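Local atomic coordinates of Glucanase/chitosanase (Paenibacillus fukuinensis, PDB entry 4ZY9), a protein that probably hydrolyses O-glycosidic bonds of chitosan and glucan, the chain described here being one of its CBM32 modules, which binds chitosan. Residues V52-S57 against K113-H118; W39-G44 against Y126-W131. The protein carries 1 engineered substitution. One frame throughout, in Å; residues are numbered along the deposited sequence.

Contact 1. Residues V52-S57 against K113-H118; sequences VNLGSS and KYVRMH. Engineered in segment 113-118: Met117 (natural residue Val).
Lys113 meets the 52-57 segment with its backbone and the methylenes of its side chain. Lys113 O accepts from Leu54 N at 2.8 Å, while Lys113 CA-H faces Ser56 O. With CG anti to the backbone N (chi1 -177°) and the chain extended to its end, the side chain runs alongside Asn53, and Lys113 CE lies 3.4 Å from Asn53 OD1. Beyond it one water accepts from both Lys113 NZ (2.8 Å) and Asn53 ND2 (3.0 Å); the ammonium also reaches Ser83 O. Asparagine suits its position because its amide serves twice: Asn53 OD1 takes the backbone N-H of Gly55 (N to OD1 2.8 Å), an Asx turn that holds the amide as the chain turns its corner at Gly55 and Ser56, and ND2 is left for the water. Gly55 has a positive phi at which a side chain would press on the preceding carbonyl.

Strands 48-54 and 114-122 are antiparallel neighbours in one sheet of the CBM32 beta-sandwich, and Lys113 and Tyr114 together face Ser80 in a classic beta bulge. Tyr114 forms a non-hydrogen-bonded pair with Asn53. Its ring lies beside the amide, planes 52° apart, Tyr114 CE1 being 3.5 Å from Asn53 CG, and its hydroxyl bonds Ser83 O. Val115 pairs with Val52 through two backbone bonds, the shorter from Val52 N to Val115 O (3.0 Å). Both valines lie on one face of the sheet; beside them Leu54 CD1 comes within 4.2 Å of Val115 CG2. Branched aliphatic residues suit this side, where Leu54 packs on Val60, and Val115 on Val63 and Phe133.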
loop_
_atom_site.group_PDB
_atom_site.type_symbol
_atom_site.label_atom_id
_atom_site.label_comp_id
_atom_site.label_asym_id
_atom_site.label_seq_id
_atom_site.Cartn_x
_atom_site.Cartn_y
_atom_site.Cartn_z
ATOM N N VAL A 52 3.958 4.715 0.525
ATOM C CA VAL A 52 3.725 6.150 0.389
ATOM C C VAL A 52 4.531 6.898 1.395
ATOM O O VAL A 52 4.658 6.492 2.527
ATOM C CB VAL A 52 2.227 6.494 0.443
ATOM C CG1 VAL A 52 1.587 6.118 1.737
ATOM C CG2 VAL A 52 1.982 7.921 0.054
ATOM N N ASN A 53 5.078 8.071 0.951
ATOM C CA ASN A 53 5.746 9.049 1.806
ATOM C C ASN A 53 4.731 10.067 2.172
ATOM O O ASN A 53 4.304 10.862 1.283
ATOM C CB ASN A 53 6.923 9.622 0.997
ATOM C CG ASN A 53 7.708 10.652 1.791
ATOM O OD1 ASN A 53 7.257 11.170 2.772
ATOM N ND2 ASN A 53 8.893 10.992 1.293
ATOM N N LEU A 54 4.278 10.092 3.386
ATOM C CA LEU A 54 3.309 11.083 3.829
ATOM C C LEU A 54 3.810 12.526 3.893
ATOM O O LEU A 54 3.014 13.461 4.095
ATOM C CB LEU A 54 2.703 10.637 5.167
ATOM C CG LEU A 54 2.066 9.282 5.257
ATOM C CD1 LEU A 54 1.644 9.015 6.622
ATOM C CD2 LEU A 54 0.917 9.171 4.254
ATOM N N GLY A 55 5.101 12.699 3.697
ATOM C CA GLY A 55 5.702 14.062 3.593
ATOM C C GLY A 55 6.383 14.451 4.887
ATOM O O GLY A 55 7.308 15.255 4.896
ATOM N N SER A 56 5.940 13.913 5.989
ATOM C CA SER A 56 6.338 14.266 7.368
ATOM C C SER A 56 5.853 13.161 8.258
ATOM O O SER A 56 5.026 12.307 7.767
ATOM C CB SER A 56 5.761 15.611 7.795
ATOM O OG SER A 56 4.344 15.605 7.867
ATOM N N SER A 57 6.320 13.144 9.475
ATOM C CA SER A 57 5.769 12.208 10.465
ATOM C C SER A 57 4.308 12.501 10.784
ATOM O O SER A 57 4.001 13.635 11.211
ATOM C CB SER A 57 6.616 12.239 11.700
ATOM O OG SER A 57 7.908 11.772 11.416
ATOM N N LYS A 113 6.127 8.221 8.812
ATOM C CA LYS A 113 6.339 8.978 7.590
ATOM C C LYS A 113 6.030 8.108 6.388
ATOM O O LYS A 113 5.634 8.646 5.315
ATOM C CB LYS A 113 7.756 9.526 7.528
ATOM C CG LYS A 113 8.020 10.378 6.307
ATOM C CD LYS A 113 9.388 11.008 6.319
ATOM C CE LYS A 113 9.646 11.753 5.047
ATOM N NZ LYS A 113 11.009 12.343 4.995
ATOM N N TYR A 114 6.214 6.822 6.469
ATOM C CA TYR A 114 5.987 5.898 5.366
ATOM C C TYR A 114 5.066 4.768 5.729
ATOM O O TYR A 114 5.192 4.240 6.855
ATOM C CB TYR A 114 7.306 5.309 4.838
ATOM C CG TYR A 114 8.378 6.290 4.508
ATOM C CD1 TYR A 114 8.446 6.926 3.289
ATOM C CD2 TYR A 114 9.310 6.669 5.468
ATOM C CE1 TYR A 114 9.464 7.834 2.954
ATOM C CE2 TYR A 114 10.339 7.622 5.160
ATOM C CZ TYR A 114 10.385 8.115 3.925
ATOM O OH TYR A 114 11.365 9.087 3.650
ATOM N N VAL A 115 4.185 4.376 4.821
ATOM C CA VAL A 115 3.239 3.299 5.091
ATOM C C VAL A 115 3.312 2.340 3.893
ATOM O O VAL A 115 3.216 2.841 2.734
ATOM C CB VAL A 115 1.808 3.843 5.287
ATOM C CG1 VAL A 115 0.854 2.679 5.580
ATOM C CG2 VAL A 115 1.803 4.854 6.378
ATOM N N ARG A 116 3.536 1.073 4.124
ATOM C CA ARG A 116 3.787 0.096 3.110
ATOM C C ARG A 116 2.784 -1.038 3.126
ATOM O O ARG A 116 2.445 -1.532 4.208
ATOM C CB ARG A 116 5.178 -0.517 3.307
ATOM C CG ARG A 116 5.669 -1.449 2.200
ATOM C CD ARG A 116 7.173 -1.681 2.090
ATOM N NE ARG A 116 7.677 -2.510 3.186
ATOM C CZ ARG A 116 8.825 -3.224 3.124
ATOM N NH1 ARG A 116 9.584 -3.118 2.052
ATOM N NH2 ARG A 116 9.143 -4.000 4.108
HETATM N N MSE A 117 2.396 -1.471 1.973
HETATM C CA MSE A 117 1.726 -2.787 1.756
HETATM C C MSE A 117 2.771 -3.701 1.189
HETATM O O MSE A 117 3.355 -3.385 0.110
HETATM C CB MSE A 117 0.598 -2.630 0.782
HETATM C CG MSE A 117 -0.322 -3.849 0.651
HETATM SE SE MSE A 117 0.523 -5.443 -0.237
HETATM C CE MSE A 117 0.969 -4.681 -1.958
ATOM N N HIS A 118 3.193 -4.725 1.910
ATOM C CA HIS A 118 4.179 -5.701 1.470
ATOM C C HIS A 118 3.483 -7.032 1.237
ATOM O O HIS A 118 2.912 -7.580 2.166
ATOM C CB HIS A 118 5.325 -5.829 2.507
ATOM C CG HIS A 118 6.434 -6.660 2.070
ATOM N ND1 HIS A 118 6.419 -8.012 2.160
ATOM C CD2 HIS A 118 7.568 -6.327 1.421
ATOM C CE1 HIS A 118 7.525 -8.505 1.606
ATOM N NE2 HIS A 118 8.227 -7.497 1.147
HETATM O O HOH W 1 10.719 13.105 2.323
#

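Contact 2. Residues W39-G44 against Y126-W131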
loop_
_atom_site.group_PDB
_atom_site.type_symbol
_atom_site.label_atom_id
_atom_site.label_comp_id
_atom_site.label_asym_id
_atom_site.label_seq_id
_atom_site.Cartn_x
_atom_site.Cartn_y
_atom_site.Cartn_z
ATOM N N TRP A 39 -1.877 1.315 -9.561
ATOM C CA TRP A 39 -0.563 0.674 -9.588
ATOM C C TRP A 39 -0.757 -0.776 -9.958
ATOM O O TRP A 39 -1.687 -1.438 -9.460
ATOM C CB TRP A 39 0.070 0.755 -8.196
ATOM C CG TRP A 39 1.238 -0.115 -8.043
ATOM C CD1 TRP A 39 2.484 0.015 -8.754
ATOM C CD2 TRP A 39 1.401 -1.242 -7.176
ATOM N NE1 TRP A 39 3.315 -0.971 -8.349
ATOM C CE2 TRP A 39 2.724 -1.763 -7.377
ATOM C CE3 TRP A 39 0.584 -1.890 -6.229
ATOM C CZ2 TRP A 39 3.258 -2.798 -6.635
ATOM C CZ3 TRP A 39 1.077 -2.933 -5.547
ATOM C CH2 TRP A 39 2.403 -3.397 -5.735
ATOM N N ALA A 40 0.160 -1.313 -10.743
ATOM C CA ALA A 40 0.234 -2.793 -10.951
ATOM C C ALA A 40 1.728 -3.116 -10.947
ATOM O O ALA A 40 2.519 -2.405 -11.637
ATOM C CB ALA A 40 -0.409 -3.191 -12.266
ATOM N N SER A 41 2.111 -4.147 -10.254
ATOM C CA SER A 41 3.524 -4.574 -10.189
ATOM C C SER A 41 3.858 -5.391 -11.420
ATOM O O SER A 41 3.005 -5.803 -12.210
ATOM C CB SER A 41 3.672 -5.517 -8.931
ATOM O OG SER A 41 3.105 -6.757 -9.086
ATOM N N ALA A 42 5.155 -5.750 -11.528
ATOM C CA ALA A 42 5.488 -6.823 -12.432
ATOM C C ALA A 42 4.766 -8.059 -12.093
ATOM O O ALA A 42 4.464 -8.275 -10.911
ATOM C CB ALA A 42 6.998 -7.079 -12.421
ATOM N N GLU A 43 4.493 -8.933 -13.046
ATOM C CA GLU A 43 3.736 -10.106 -12.810
ATOM C C GLU A 43 4.622 -11.336 -12.572
ATOM O O GLU A 43 5.775 -11.419 -13.095
ATOM C CB GLU A 43 2.806 -10.398 -13.993
ATOM C CG GLU A 43 1.912 -9.225 -14.453
ATOM C CD GLU A 43 1.025 -9.507 -15.712
ATOM O OE1 GLU A 43 1.710 -9.636 -16.757
ATOM O OE2 GLU A 43 -0.286 -9.614 -15.720
ATOM N N GLY A 44 4.080 -12.313 -11.908
ATOM C CA GLY A 44 4.755 -13.603 -11.757
ATOM C C GLY A 44 5.811 -13.730 -10.683
ATOM O O GLY A 44 6.493 -14.771 -10.626
ATOM N N TYR A 126 -1.079 -13.457 -11.617
ATOM C CA TYR A 126 -0.605 -12.246 -12.310
ATOM C C TYR A 126 0.344 -11.521 -11.368
ATOM O O TYR A 126 1.316 -12.138 -10.916
ATOM C CB TYR A 126 -1.762 -11.391 -12.859
ATOM C CG TYR A 126 -2.661 -12.222 -13.744
ATOM C CD1 TYR A 126 -2.153 -12.835 -14.834
ATOM C CD2 TYR A 126 -3.936 -12.584 -13.358
ATOM C CE1 TYR A 126 -2.957 -13.696 -15.630
ATOM C CE2 TYR A 126 -4.762 -13.456 -14.114
ATOM C CZ TYR A 126 -4.270 -14.003 -15.247
ATOM O OH TYR A 126 -4.974 -14.843 -16.064
ATOM N N GLY A 127 0.125 -10.204 -11.111
ATOM C CA GLY A 127 0.963 -9.467 -10.182
ATOM C C GLY A 127 0.123 -9.066 -8.916
ATOM O O GLY A 127 -0.758 -9.814 -8.476
ATOM N N TYR A 128 0.423 -7.860 -8.455
ATOM C CA TYR A 128 -0.231 -7.196 -7.361
ATOM C C TYR A 128 -0.738 -5.865 -7.882
ATOM O O TYR A 128 0.082 -5.153 -8.528
ATOM C CB TYR A 128 0.674 -6.981 -6.163
ATOM C CG TYR A 128 1.268 -8.182 -5.526
ATOM C CD1 TYR A 128 2.314 -8.910 -6.099
ATOM C CD2 TYR A 128 0.807 -8.581 -4.270
ATOM C CE1 TYR A 128 2.862 -10.014 -5.449
ATOM C CE2 TYR A 128 1.374 -9.654 -3.690
ATOM C CZ TYR A 128 2.383 -10.381 -4.254
ATOM O OH TYR A 128 2.899 -11.508 -3.553
ATOM N N SER A 129 -2.000 -5.506 -7.649
ATOM C CA SER A 129 -2.484 -4.230 -8.207
ATOM C C SER A 129 -3.571 -3.599 -7.350
ATOM O O SER A 129 -4.470 -4.269 -6.850
ATOM C CB SER A 129 -3.038 -4.491 -9.601
ATOM O OG SER A 129 -3.482 -3.334 -10.208
ATOM N N LEU A 130 -3.394 -2.290 -7.112
ATOM C CA LEU A 130 -4.218 -1.466 -6.256
ATOM C C LEU A 130 -4.759 -0.280 -7.019
ATOM O O LEU A 130 -3.943 0.533 -7.504
ATOM C CB LEU A 130 -3.467 -0.970 -5.058
ATOM C CG LEU A 130 -3.154 -1.990 -3.982
ATOM C CD1 LEU A 130 -2.027 -1.579 -3.091
ATOM C CD2 LEU A 130 -4.409 -2.356 -3.167
ATOM N N TRP A 131 -6.093 -0.103 -7.060
ATOM C CA TRP A 131 -6.692 1.119 -7.478
ATOM C C TRP A 131 -6.382 2.269 -6.570
ATOM O O TRP A 131 -6.146 3.402 -7.018
ATOM C CB TRP A 131 -8.267 0.959 -7.627
ATOM C CG TRP A 131 -8.758 -0.119 -8.507
ATOM C CD1 TRP A 131 -9.373 -1.225 -8.069
ATOM C CD2 TRP A 131 -8.770 -0.145 -9.967
ATOM N NE1 TRP A 131 -9.749 -1.976 -9.161
ATOM C CE2 TRP A 131 -9.325 -1.365 -10.324
ATOM C CE3 TRP A 131 -8.285 0.708 -10.969
ATOM C CZ2 TRP A 131 -9.533 -1.684 -11.680
ATOM C CZ3 TRP A 131 -8.465 0.307 -12.277
ATOM C CH2 TRP A 131 -9.016 -0.900 -12.586
#
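Trp39 O takes two donors from the other segment, Leu130 N at 3.0 Å and the hydroxyl Ser129 OG at 2.7 Å; the return bond from Trp39 N to Leu130 O is weak. Next along, Ser41 N bonds Tyr128 O at 2.8 Å. Ser41 OG sits between its own backbone N and carbonyl carbon (chi1 73°), from where it accepts from Tyr128 N at 3.0 Å and donates to Ala42 O at 2.7 Å; a small hydroxyl thus stands in for a backbone acceptor where the strand has ended. Gly127 packs against this spot: a side chain there would collide with Ser41 OG and Ala42 O. Gly44 N closes the far end on Tyr126 O, from well above the carbonyl plane.

This short antiparallel pairing joins strand 39-40 to the start of strand 129-136 in the second sheet of the beta-sandwich. On the inner face Tyr128 O lies over one face of the Trp39 indole, toward its rim; Trp39 CH2 is 4.0 Å from Tyr128 CB, and Trp39 CE3 meets Leu130 CD1 at 4.1 Å. A broad ring suits this buried place, where Ile50 backs both Trp39 and Leu130. Farther out, Ser19 O holds the indole NE1, Arg38 bonds Ser129 OG, and Asp46 anchors the Tyr128 hydroxyl.

How the contacts relate
After strand 14-17 the chain lays down 39-44, which opens contact 2, then 52-57, which opens contact 1. It runs on through strand 57-67, which starts at the end of this segment, and the strands up to 109-112 before 113-118 returns to close contact 1; 126-131 then comes back to 39-44 and closes the larger loop of contact 2. Contact 1 is thus nested within contact 2. Contact 1 joins neighbouring strands of one sheet, contact 2 those of the other, and their centres, about 19 Å apart, lie on opposite sides of the chain's centre. They touch between the sheets, where the engineered selenomethionine Met117 places CE 4.0 Å from Trp39 CZ3 and also packs on Leu65, Trp67 and Phe133.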